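Local coordinates for conserved hypothetical exported protein (Bacteroides fragilis, PDB 4JJA) that is of unproven function but, as a member of the NamZ family, may cleave N-acetylmuramic acid residues from peptidoglycan fragments, at residues A[56-61]-A[117-122]. Numbering follows the deposited sequence.
Sequences SPEHGF and YTYYIS
Pro57 and Tyr119 bring the two backbones nearest, with CA of Pro57 6.9 Å from CA of Tyr119. Residues 56-61 leave the end of strand 50-56 as an irregular loop. Residues 117-122 run from a loop into the first turn of helix 119-132. The exit from the strand is shaped by an ST turn, in which Ser56 OG accepts from Glu58 N at 2.9 Å. Pro57 lays its ring obliquely against the phenol of Tyr119, and its CG lies 3.5 Å from Tyr119 CE1. CB of Pro57 is 3.9 Å from Tyr119 CD1. It also faces Ser122 OG at 4.4 Å. Pro57 and Ser122 both touch Phe28 of strand 24-28. Strands 24-28 and 50-56 are neighbours in a parallel sheet whose strand order, 3-2-1-4-5-6, is that of a Rossmann-like fold. The contact forms at their C-terminal ends. Glu58 comes to the hydroxyl edge of Tyr119, near the ring plane, with OE2 3.3 Å from Tyr119 OH. With CG anti to the carbonyl carbon and the chain bent at chi2 (89°), the carboxylate reaches this edge, its plane 54° from that of the ring. OE1 of Glu58 is hydrogen-bonded to Asn30 ND2. Tyr119 OH makes a weak hydrogen bond to Pro217 O. CE2 of Tyr117 lies 3.5 Å above one face of the Tyr119 ring, offset toward the rim. A glycerol, probably from the crystallisation liquor, lies by Tyr119 and accepts a hydrogen bond from Thr118 N.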
loop_
_atom_site.group_PDB
_atom_site.type_symbol
_atom_site.label_atom_id
_atom_site.label_comp_id
_atom_site.label_asym_id
_atom_site.label_seq_id
_atom_site.Cartn_x
_atom_site.Cartn_y
_atom_site.Cartn_z
ATOM N N SER A 56 -7.061 7.843 11.563
ATOM C CA SER A 56 -7.219 7.591 10.143
ATOM C C SER A 56 -6.017 8.124 9.384
ATOM O O SER A 56 -5.488 9.157 9.751
ATOM C CB SER A 56 -8.489 8.220 9.619
ATOM O OG SER A 56 -8.555 8.043 8.205
ATOM N N PRO A 57 -5.578 7.411 8.339
ATOM C CA PRO A 57 -4.587 8.037 7.442
ATOM C C PRO A 57 -5.225 9.093 6.474
ATOM O O PRO A 57 -4.486 9.753 5.754
ATOM C CB PRO A 57 -4.039 6.837 6.684
ATOM C CG PRO A 57 -5.199 5.908 6.540
ATOM C CD PRO A 57 -6.043 6.108 7.817
ATOM N N GLU A 58 -6.559 9.170 6.378
ATOM C CA GLU A 58 -7.264 10.250 5.663
ATOM C C GLU A 58 -7.921 11.175 6.691
ATOM O O GLU A 58 -7.285 11.454 7.718
ATOM C CB GLU A 58 -8.248 9.674 4.633
ATOM C CG GLU A 58 -7.530 9.199 3.353
ATOM C CD GLU A 58 -7.077 7.753 3.404
ATOM O OE1 GLU A 58 -7.872 6.856 3.842
ATOM O OE2 GLU A 58 -5.909 7.530 2.978
ATOM N N HIS A 59 -9.149 11.671 6.468
ATOM C CA HIS A 59 -9.785 12.527 7.495
ATOM C C HIS A 59 -10.307 11.638 8.602
ATOM O O HIS A 59 -9.871 11.714 9.773
ATOM C CB HIS A 59 -10.944 13.369 6.942
ATOM C CG HIS A 59 -11.782 14.010 8.012
ATOM N N GLY A 60 -11.248 10.811 8.184
ATOM C CA GLY A 60 -11.929 9.895 9.016
ATOM C C GLY A 60 -12.516 8.897 8.045
ATOM O O GLY A 60 -12.545 9.103 6.825
ATOM N N PHE A 61 -13.102 7.894 8.643
ATOM C CA PHE A 61 -13.284 6.580 8.068
ATOM C C PHE A 61 -14.619 6.462 7.348
ATOM O O PHE A 61 -15.049 5.361 7.028
ATOM C CB PHE A 61 -13.278 5.616 9.239
ATOM C CG PHE A 61 -14.297 5.974 10.286
ATOM C CD1 PHE A 61 -14.196 7.167 11.005
ATOM C CD2 PHE A 61 -15.360 5.145 10.528
ATOM C CE1 PHE A 61 -15.144 7.501 11.946
ATOM C CE2 PHE A 61 -16.277 5.457 11.479
ATOM C CZ PHE A 61 -16.173 6.637 12.188
ATOM N N TYR A 117 3.035 2.646 -1.016
ATOM C CA TYR A 117 1.657 2.852 -0.544
ATOM C C TYR A 117 1.764 2.811 0.969
ATOM O O TYR A 117 2.108 1.773 1.524
ATOM C CB TYR A 117 0.767 1.774 -1.091
ATOM C CG TYR A 117 -0.716 2.075 -0.920
ATOM C CD1 TYR A 117 -1.399 2.745 -1.906
ATOM C CD2 TYR A 117 -1.443 1.608 0.163
ATOM C CE1 TYR A 117 -2.726 3.010 -1.827
ATOM C CE2 TYR A 117 -2.796 1.862 0.290
ATOM C CZ TYR A 117 -3.438 2.573 -0.722
ATOM O OH TYR A 117 -4.792 2.793 -0.578
ATOM N N THR A 118 1.400 3.937 1.602
ATOM C CA THR A 118 1.964 4.376 2.900
ATOM C C THR A 118 1.287 4.014 4.184
ATOM O O THR A 118 1.735 4.428 5.250
ATOM C CB THR A 118 2.132 5.933 2.961
ATOM O OG1 THR A 118 0.866 6.598 2.916
ATOM C CG2 THR A 118 3.007 6.402 1.813
ATOM N N TYR A 119 0.226 3.236 4.127
ATOM C CA TYR A 119 -0.472 2.879 5.381
ATOM C C TYR A 119 0.447 2.147 6.361
ATOM O O TYR A 119 0.338 2.359 7.552
ATOM C CB TYR A 119 -1.696 2.004 5.154
ATOM C CG TYR A 119 -2.820 2.624 4.383
ATOM C CD1 TYR A 119 -2.925 4.008 4.232
ATOM C CD2 TYR A 119 -3.785 1.813 3.810
ATOM C CE1 TYR A 119 -4.008 4.561 3.504
ATOM C CE2 TYR A 119 -4.836 2.356 3.110
ATOM C CZ TYR A 119 -4.916 3.726 2.949
ATOM O OH TYR A 119 -5.981 4.293 2.242
ATOM N N TYR A 120 1.385 1.320 5.885
ATOM C CA TYR A 120 2.245 0.631 6.813
ATOM C C TYR A 120 3.160 1.611 7.569
ATOM O O TYR A 120 3.638 1.298 8.668
ATOM C CB TYR A 120 3.079 -0.497 6.146
ATOM C CG TYR A 120 4.217 0.006 5.282
ATOM C CD1 TYR A 120 5.468 0.250 5.793
ATOM C CD2 TYR A 120 4.003 0.299 3.962
ATOM C CE1 TYR A 120 6.504 0.760 5.019
ATOM C CE2 TYR A 120 4.999 0.831 3.162
ATOM C CZ TYR A 120 6.261 1.072 3.684
ATOM O OH TYR A 120 7.279 1.609 2.930
ATOM N N ILE A 121 3.460 2.771 6.960
ATOM C CA ILE A 121 4.311 3.761 7.648
ATOM C C ILE A 121 3.531 4.355 8.801
ATOM O O ILE A 121 4.053 4.463 9.896
ATOM C CB ILE A 121 4.845 4.839 6.703
ATOM C CG1 ILE A 121 5.693 4.186 5.594
ATOM C CG2 ILE A 121 5.613 5.896 7.478
ATOM C CD1 ILE A 121 6.345 5.157 4.619
ATOM N N SER A 122 2.250 4.604 8.595
ATOM C CA SER A 122 1.391 5.035 9.703
ATOM C C SER A 122 1.343 3.946 10.781
ATOM O O SER A 122 1.342 4.229 11.960
ATOM C CB SER A 122 -0.012 5.381 9.211
ATOM O OG SER A 122 0.001 6.513 8.374
#